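Local coordinates for ABC transporter, substrate binding protein (Aeropyrum pernix, PDB 3EAF) that probably captures a small solute in the cleft between its two lobes and delivers it to an ABC transporter in the membrane, at residues S18-G23 / N207-C212; N231-D236 / N287-Q292. All blocks are in the same frame, centred on the assembly; numbering follows the deposited sequence.

Contact 1 (S18-G23 / N207-C212)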
ATOM      1  N   SER A  18       1.067   6.966  11.166  1.00  8.61           N
ATOM      2  CA  SER A  18       2.311   6.376  11.673  1.00  8.90           C
ATOM      3  C   SER A  18       2.104   4.976  12.271  1.00  8.78           C
ATOM      4  O   SER A  18       3.069   4.233  12.447  1.00  8.59           O
ATOM      5  CB  SER A  18       3.030   7.306  12.658  1.00  8.77           C
ATOM      6  OG  SER A  18       2.202   7.666  13.750  1.00 10.57           O
ATOM      7  N   ASP A  19       0.851   4.621  12.569  1.00  8.55           N
ATOM      8  CA  ASP A  19       0.501   3.245  12.947  1.00  8.35           C
ATOM      9  C   ASP A  19       1.052   2.228  11.927  1.00  8.41           C
ATOM     10  O   ASP A  19       1.528   1.151  12.305  1.00  8.50           O
ATOM     11  CB  ASP A  19      -1.020   3.070  13.166  1.00  8.05           C
ATOM     12  CG  ASP A  19      -1.880   3.533  11.972  1.00  8.11           C
ATOM     13  OD1 ASP A  19      -1.344   3.980  10.933  1.00  6.25           O
ATOM     14  OD2 ASP A  19      -3.126   3.457  12.088  1.00  6.54           O
ATOM     15  N   VAL A  20       1.010   2.595  10.646  1.00  8.21           N
ATOM     16  CA  VAL A  20       1.563   1.771   9.560  1.00  8.29           C
ATOM     17  C   VAL A  20       2.839   2.390   8.950  1.00  8.68           C
ATOM     18  O   VAL A  20       3.642   1.695   8.307  1.00  8.59           O
ATOM     19  CB  VAL A  20       0.497   1.489   8.455  1.00  8.56           C
ATOM     20  CG1 VAL A  20      -0.636   0.625   9.003  1.00  7.78           C
ATOM     21  CG2 VAL A  20      -0.069   2.793   7.865  1.00  8.47           C
ATOM     22  N   GLY A  21       3.019   3.693   9.175  1.00  8.58           N
ATOM     23  CA  GLY A  21       4.124   4.459   8.599  1.00  9.03           C
ATOM     24  C   GLY A  21       5.499   4.178   9.180  1.00  9.18           C
ATOM     25  O   GLY A  21       6.498   4.202   8.458  1.00  9.28           O
ATOM     26  N   LYS A  22       5.552   3.926  10.486  1.00  9.63           N
ATOM     27  CA  LYS A  22       6.812   3.609  11.168  1.00 10.55           C
ATOM     28  C   LYS A  22       7.480   2.368  10.575  1.00  9.67           C
ATOM     29  O   LYS A  22       8.658   2.402  10.244  1.00  9.13           O
ATOM     30  CB  LYS A  22       6.588   3.411  12.666  1.00 10.65           C
ATOM     31  CG  LYS A  22       6.321   4.685  13.457  1.00 12.46           C
ATOM     32  CD  LYS A  22       6.066   4.327  14.929  1.00 13.01           C
ATOM     33  CE  LYS A  22       5.696   5.543  15.761  1.00 17.60           C
ATOM     34  NZ  LYS A  22       6.890   6.383  16.127  1.00 20.65           N
ATOM     35  N   GLY A  23       6.710   1.290  10.429  1.00  9.41           N
ATOM     36  CA  GLY A  23       7.202   0.038   9.848  1.00  9.16           C
ATOM     37  C   GLY A  23       7.670   0.226   8.416  1.00  8.97           C
ATOM     38  O   GLY A  23       8.737  -0.252   8.034  1.00  9.37           O
ATOM     39  N   ASN A 207      -9.766   2.960   6.111  1.00  7.86           N
ATOM     40  CA  ASN A 207      -8.777   3.676   6.926  1.00  7.83           C
ATOM     41  C   ASN A 207      -7.598   2.780   7.352  1.00  7.70           C
ATOM     42  O   ASN A 207      -7.553   1.596   7.005  1.00  7.98           O
ATOM     43  CB  ASN A 207      -9.441   4.263   8.184  1.00  7.67           C
ATOM     44  CG  ASN A 207     -10.521   5.290   7.873  1.00  8.11           C
ATOM     45  OD1 ASN A 207     -10.717   5.695   6.724  1.00  8.82           O
ATOM     46  ND2 ASN A 207     -11.228   5.721   8.913  1.00  7.15           N
ATOM     47  N   THR A 208      -6.659   3.349   8.111  1.00  7.48           N
ATOM     48  CA  THR A 208      -5.510   2.595   8.619  1.00  7.60           C
ATOM     49  C   THR A 208      -5.906   1.711   9.804  1.00  7.67           C
ATOM     50  O   THR A 208      -7.014   1.837  10.337  1.00  7.59           O
ATOM     51  CB  THR A 208      -4.326   3.518   9.023  1.00  7.67           C
ATOM     52  OG1 THR A 208      -4.675   4.272  10.190  1.00  7.73           O
ATOM     53  CG2 THR A 208      -3.964   4.477   7.888  1.00  6.70           C
ATOM     54  N   ILE A 209      -4.984   0.842  10.219  1.00  7.53           N
ATOM     55  CA  ILE A 209      -5.241  -0.188  11.229  1.00  7.87           C
ATOM     56  C   ILE A 209      -5.848   0.318  12.545  1.00  8.35           C
ATOM     57  O   ILE A 209      -6.600  -0.410  13.185  1.00  8.44           O
ATOM     58  CB  ILE A 209      -3.961  -1.065  11.501  1.00  7.87           C
ATOM     59  CG1 ILE A 209      -4.306  -2.299  12.347  1.00  7.43           C
ATOM     60  CG2 ILE A 209      -2.819  -0.223  12.106  1.00  7.31           C
ATOM     61  CD1 ILE A 209      -3.210  -3.361  12.407  1.00  8.08           C
ATOM     62  N   SER A 210      -5.525   1.548  12.946  1.00  8.95           N
ATOM     63  CA  SER A 210      -6.012   2.098  14.217  1.00  9.50           C
ATOM     64  C   SER A 210      -7.533   2.185  14.268  1.00  9.37           C
ATOM     65  O   SER A 210      -8.152   1.650  15.180  1.00  9.84           O
ATOM     66  CB  SER A 210      -5.390   3.473  14.497  1.00  9.58           C
ATOM     67  OG  SER A 210      -3.987   3.348  14.649  1.00 11.98           O
ATOM     68  N   SER A 211      -8.135   2.855  13.297  1.00  9.37           N
ATOM     69  CA  SER A 211      -9.593   2.967  13.276  1.00  9.64           C
ATOM     70  C   SER A 211     -10.283   1.686  12.797  1.00  9.61           C
ATOM     71  O   SER A 211     -11.357   1.353  13.294  1.00  9.74           O
ATOM     72  CB  SER A 211     -10.049   4.185  12.468  1.00  9.52           C
ATOM     73  OG  SER A 211      -9.579   4.127  11.140  1.00  9.94           O
ATOM     74  N   CYS A 212      -9.672   0.970  11.849  1.00  9.56           N
ATOM     75  CA  CYS A 212     -10.209  -0.328  11.401  1.00 10.06           C
ATOM     76  C   CYS A 212     -10.376  -1.293  12.566  1.00 10.16           C
ATOM     77  O   CYS A 212     -11.406  -1.949  12.695  1.00 10.71           O
ATOM     78  CB  CYS A 212      -9.309  -0.979  10.352  1.00 10.04           C
ATOM     79  SG  CYS A 212      -9.403  -0.257   8.705  1.00 11.42           S
TER
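Two helix starts from the two lobes of a periplasmic-binding-protein fold meet across the interlobe cleft, where D19 on one meets T208 and S210 on the other. Helix 18-38 follows strand 3-11 of one sheet. Helix 209-222 follows strand 202-205 of the other. One carboxylate oxygen, OD2 of D19, carries all the polar bonds across. T208 OG1 donates to the syn lone pair of D19 OD2 over 2.6 Å. S210 comes from the anti side, tilted out of the carboxylate plane. Its hydroxyl OG donates to D19 OD2 at 2.7 Å. The backbone S210 N adds a longer bond to D19 OD2 at 3.2 Å, with an N-H...O angle of 151°. Three donors therefore hold one oxygen and limit the rotation of the carboxylate. CG of D19 lies between its backbone N and carbonyl carbon (chi1 54°), which also keeps the other oxygen close to its own helix. There OD1 accepts a weak bond from V20 N.

T208 is the N-cap residue of helix 209-222, but its OG1 turns to D19 and makes no capping bond in its own helix. The negative D19 lies at the amino end of that helix, where the helix dipole would probably favour it. The apolar part is small. V20 CG1 rests on I209 CG2 at 3.9 Å, and the two side chains cross at a slant. V20 CG2 stands 4.2 Å from T208 CG2. The rest of the I209 side chain runs away toward helix 239-243. Such direct bonding between facing helix starts, one from each lobe, is consistent with the closed form of a two-lobed solute-binding protein.

Contact 2 (N231-D236 / N287-Q292); sequences NVWGFD and NLRVVQ
R289 grips two single oxygens of loop 231-236, the carbonyl O of V232 and OD2 of D236, each with two nitrogens, and NH2 is shared between the two grips. The loop follows strand 227-230 of one lobe of the periplasmic-binding-protein fold. R289 sits in the first turn of helix 288-304, which packs beside helix 18-38. End-on, R289 NH1 reaches V232 O at 2.8 Å. NH2 meets the same oxygen in its carbonyl plane, on a lone pair, at 3.1 Å. Side-on, NE makes a salt bridge to D236 OD2 at 2.7 Å, and NH2 adds a second, more bent bond to that oxygen. The carboxylate and guanidinium planes stand 72° apart, so this is not the flat two-oxygen pairing. D236 OD2 also has a salt bridge to R238, which probably helps keep its charge.

The arginine chain bends at its second torsion (chi2 -42°), and this turns the buried guanidinium toward the loop. L288 CD2 lies over one face of the guanidinium, toward its rim. Q292, one turn on in the same helix, steadies it: Q292 OE1 accepts from R289 NH1 at 2.7 Å. The loop is shaped at its start by an Asx turn, with N231 OD1 accepting from W233 N. The helix is capped by N287 OD1, which accepts from V290 N. Across the contact Q292 NE2 lies over one face of the W233 ring, offset toward its rim, with the amide and ring planes 21° apart. This NE2, also bonded to the hydroxyl of Y107, comes within 3.2 Å of W233 CH2.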
ATOM      1  N   ASN A 231      -8.908  -2.561   3.713  1.00  7.12           N
ATOM      2  CA  ASN A 231      -7.817  -2.287   2.807  1.00  7.21           C
ATOM      3  C   ASN A 231      -6.489  -2.714   3.428  1.00  6.99           C
ATOM      4  O   ASN A 231      -6.424  -2.983   4.630  1.00  6.51           O
ATOM      5  CB  ASN A 231      -7.797  -0.810   2.438  1.00  6.89           C
ATOM      6  CG  ASN A 231      -7.318   0.068   3.566  1.00  8.03           C
ATOM      7  OD1 ASN A 231      -6.201   0.553   3.522  1.00  8.22           O
ATOM      8  ND2 ASN A 231      -8.169   0.291   4.580  1.00  7.23           N
ATOM      9  N   VAL A 232      -5.448  -2.768   2.599  1.00  7.11           N
ATOM     10  CA  VAL A 232      -4.112  -3.238   3.003  1.00  7.56           C
ATOM     11  C   VAL A 232      -3.526  -2.554   4.259  1.00  7.83           C
ATOM     12  O   VAL A 232      -2.881  -3.214   5.080  1.00  7.94           O
ATOM     13  CB  VAL A 232      -3.097  -3.215   1.802  1.00  7.68           C
ATOM     14  CG1 VAL A 232      -2.964  -1.805   1.197  1.00  8.34           C
ATOM     15  CG2 VAL A 232      -1.728  -3.779   2.218  1.00  7.21           C
ATOM     16  N   TRP A 233      -3.762  -1.248   4.407  1.00  7.76           N
ATOM     17  CA  TRP A 233      -3.223  -0.487   5.541  1.00  7.19           C
ATOM     18  C   TRP A 233      -4.058  -0.623   6.821  1.00  7.20           C
ATOM     19  O   TRP A 233      -3.715  -0.033   7.845  1.00  7.06           O
ATOM     20  CB  TRP A 233      -3.032   0.996   5.176  1.00  6.75           C
ATOM     21  CG  TRP A 233      -2.123   1.233   3.996  1.00  6.23           C
ATOM     22  CD1 TRP A 233      -2.497   1.613   2.740  1.00  5.73           C
ATOM     23  CD2 TRP A 233      -0.693   1.095   3.958  1.00  6.10           C
ATOM     24  NE1 TRP A 233      -1.397   1.729   1.924  1.00  5.15           N
ATOM     25  CE2 TRP A 233      -0.275   1.418   2.648  1.00  5.31           C
ATOM     26  CE3 TRP A 233       0.279   0.749   4.909  1.00  5.63           C
ATOM     27  CZ2 TRP A 233       1.069   1.389   2.258  1.00  5.29           C
ATOM     28  CZ3 TRP A 233       1.616   0.727   4.522  1.00  5.51           C
ATOM     29  CH2 TRP A 233       1.997   1.046   3.208  1.00  5.40           C
ATOM     30  N   GLY A 234      -5.136  -1.409   6.766  1.00  7.26           N
ATOM     31  CA  GLY A 234      -6.087  -1.508   7.886  1.00  7.53           C
ATOM     32  C   GLY A 234      -5.996  -2.784   8.701  1.00  8.01           C
ATOM     33  O   GLY A 234      -6.733  -2.963   9.677  1.00  7.64           O
ATOM     34  N   PHE A 235      -5.071  -3.661   8.304  1.00  8.03           N
ATOM     35  CA  PHE A 235      -4.982  -5.019   8.830  1.00  8.75           C
ATOM     36  C   PHE A 235      -3.547  -5.513   8.702  1.00  8.57           C
ATOM     37  O   PHE A 235      -2.933  -5.366   7.639  1.00  8.95           O
ATOM     38  CB  PHE A 235      -5.904  -5.933   8.026  1.00  8.79           C
ATOM     39  CG  PHE A 235      -6.118  -7.308   8.632  1.00  9.29           C
ATOM     40  CD1 PHE A 235      -7.208  -7.548   9.460  1.00  9.06           C
ATOM     41  CD2 PHE A 235      -5.255  -8.370   8.329  1.00  8.88           C
ATOM     42  CE1 PHE A 235      -7.428  -8.817  10.003  1.00  9.70           C
ATOM     43  CE2 PHE A 235      -5.464  -9.640   8.870  1.00  9.02           C
ATOM     44  CZ  PHE A 235      -6.558  -9.860   9.708  1.00  9.98           C
ATOM     45  N   ASP A 236      -3.006  -6.050   9.791  1.00  8.67           N
ATOM     46  CA  ASP A 236      -1.695  -6.722   9.772  1.00  9.03           C
ATOM     47  C   ASP A 236      -1.548  -7.628  10.995  1.00  9.42           C
ATOM     48  O   ASP A 236      -2.552  -7.985  11.626  1.00  9.57           O
ATOM     49  CB  ASP A 236      -0.507  -5.728   9.613  1.00  8.93           C
ATOM     50  CG  ASP A 236      -0.398  -4.710  10.756  1.00  8.52           C
ATOM     51  OD1 ASP A 236      -0.426  -5.109  11.942  1.00  8.44           O
ATOM     52  OD2 ASP A 236      -0.259  -3.493  10.467  1.00  8.83           O
ATOM     53  N   ASN A 287       7.759  -7.231   9.754  1.00 14.08           N
ATOM     54  CA  ASN A 287       6.327  -7.435   9.564  1.00 12.49           C
ATOM     55  C   ASN A 287       5.909  -6.941   8.182  1.00 11.19           C
ATOM     56  O   ASN A 287       6.746  -6.467   7.417  1.00 10.57           O
ATOM     57  CB  ASN A 287       5.536  -6.727  10.677  1.00 12.72           C
ATOM     58  CG  ASN A 287       5.889  -5.243  10.805  1.00 13.16           C
ATOM     59  OD1 ASN A 287       5.931  -4.508   9.818  1.00 13.61           O
ATOM     60  ND2 ASN A 287       6.150  -4.806  12.024  1.00 13.95           N
ATOM     61  N   LEU A 288       4.618  -7.049   7.870  1.00 10.05           N
ATOM     62  CA  LEU A 288       4.085  -6.579   6.582  1.00  8.91           C
ATOM     63  C   LEU A 288       4.474  -5.130   6.230  1.00  8.70           C
ATOM     64  O   LEU A 288       4.804  -4.828   5.078  1.00  8.48           O
ATOM     65  CB  LEU A 288       2.560  -6.731   6.558  1.00  8.87           C
ATOM     66  CG  LEU A 288       1.824  -6.068   5.390  1.00  8.78           C
ATOM     67  CD1 LEU A 288       2.163  -6.768   4.069  1.00  7.17           C
ATOM     68  CD2 LEU A 288       0.319  -6.041   5.644  1.00  8.50           C
ATOM     69  N   ARG A 289       4.439  -4.237   7.218  1.00  8.04           N
ATOM     70  CA  ARG A 289       4.734  -2.816   6.971  1.00  7.43           C
ATOM     71  C   ARG A 289       6.183  -2.633   6.543  1.00  7.41           C
ATOM     72  O   ARG A 289       6.480  -1.866   5.626  1.00  7.03           O
ATOM     73  CB  ARG A 289       4.418  -1.962   8.206  1.00  7.41           C
ATOM     74  CG  ARG A 289       2.984  -2.108   8.746  1.00  6.79           C
ATOM     75  CD  ARG A 289       1.949  -2.153   7.619  1.00  8.06           C
ATOM     76  NE  ARG A 289       0.607  -2.464   8.108  1.00  7.25           N
ATOM     77  CZ  ARG A 289      -0.445  -2.671   7.328  1.00  6.57           C
ATOM     78  NH1 ARG A 289      -0.322  -2.614   6.006  1.00  5.39           N
ATOM     79  NH2 ARG A 289      -1.625  -2.931   7.875  1.00  6.66           N
ATOM     80  N   VAL A 290       7.076  -3.360   7.210  1.00  7.37           N
ATOM     81  CA  VAL A 290       8.485  -3.426   6.836  1.00  7.27           C
ATOM     82  C   VAL A 290       8.644  -3.937   5.397  1.00  6.93           C
ATOM     83  O   VAL A 290       9.408  -3.367   4.616  1.00  7.09           O
ATOM     84  CB  VAL A 290       9.296  -4.290   7.842  1.00  7.39           C
ATOM     85  CG1 VAL A 290      10.769  -4.406   7.423  1.00  7.90           C
ATOM     86  CG2 VAL A 290       9.197  -3.699   9.252  1.00  7.57           C
ATOM     87  N   VAL A 291       7.908  -4.988   5.043  1.00  6.47           N
ATOM     88  CA  VAL A 291       7.917  -5.490   3.668  1.00  6.28           C
ATOM     89  C   VAL A 291       7.504  -4.391   2.673  1.00  6.42           C
ATOM     90  O   VAL A 291       8.144  -4.209   1.643  1.00  6.66           O
ATOM     91  CB  VAL A 291       7.009  -6.738   3.501  1.00  6.54           C
ATOM     92  CG1 VAL A 291       6.979  -7.195   2.045  1.00  5.72           C
ATOM     93  CG2 VAL A 291       7.476  -7.874   4.416  1.00  5.73           C
ATOM     94  N   GLN A 292       6.448  -3.650   3.000  1.00  6.57           N
ATOM     95  CA  GLN A 292       5.899  -2.633   2.099  1.00  6.82           C
ATOM     96  C   GLN A 292       6.906  -1.535   1.792  1.00  6.90           C
ATOM     97  O   GLN A 292       6.983  -1.057   0.649  1.00  7.09           O
ATOM     98  CB  GLN A 292       4.590  -2.051   2.656  1.00  6.73           C
ATOM     99  CG  GLN A 292       3.460  -3.074   2.655  1.00  7.05           C
ATOM    100  CD  GLN A 292       2.147  -2.527   3.147  1.00  7.01           C
ATOM    101  OE1 GLN A 292       1.812  -2.674   4.311  1.00  7.71           O
ATOM    102  NE2 GLN A 292       1.387  -1.907   2.257  1.00  7.74           N
TER

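In the fold
Contacts 1 and 2 are neighbours, with their centres about 8 Å apart, and they touch directly. V20 CG1 of contact 1 packs on W233 O of contact 2 at 3.4 Å. N207 O probably accepts a hydrogen bond from N231 ND2 at 2.8 Å. R238 ties the two as well, bonding to the backbone O of D19 and to the carboxylate of D236. Both lie near the centre of the molecule, where they probably help join the two lobes. A glycerol, probably from the crystallisation liquor, lies about 4 Å from the W233 side chain and about 5 Å from that of T208. It may mark the solute pocket. The magnesium site at E325, D340 and Y341 lies away from both contacts.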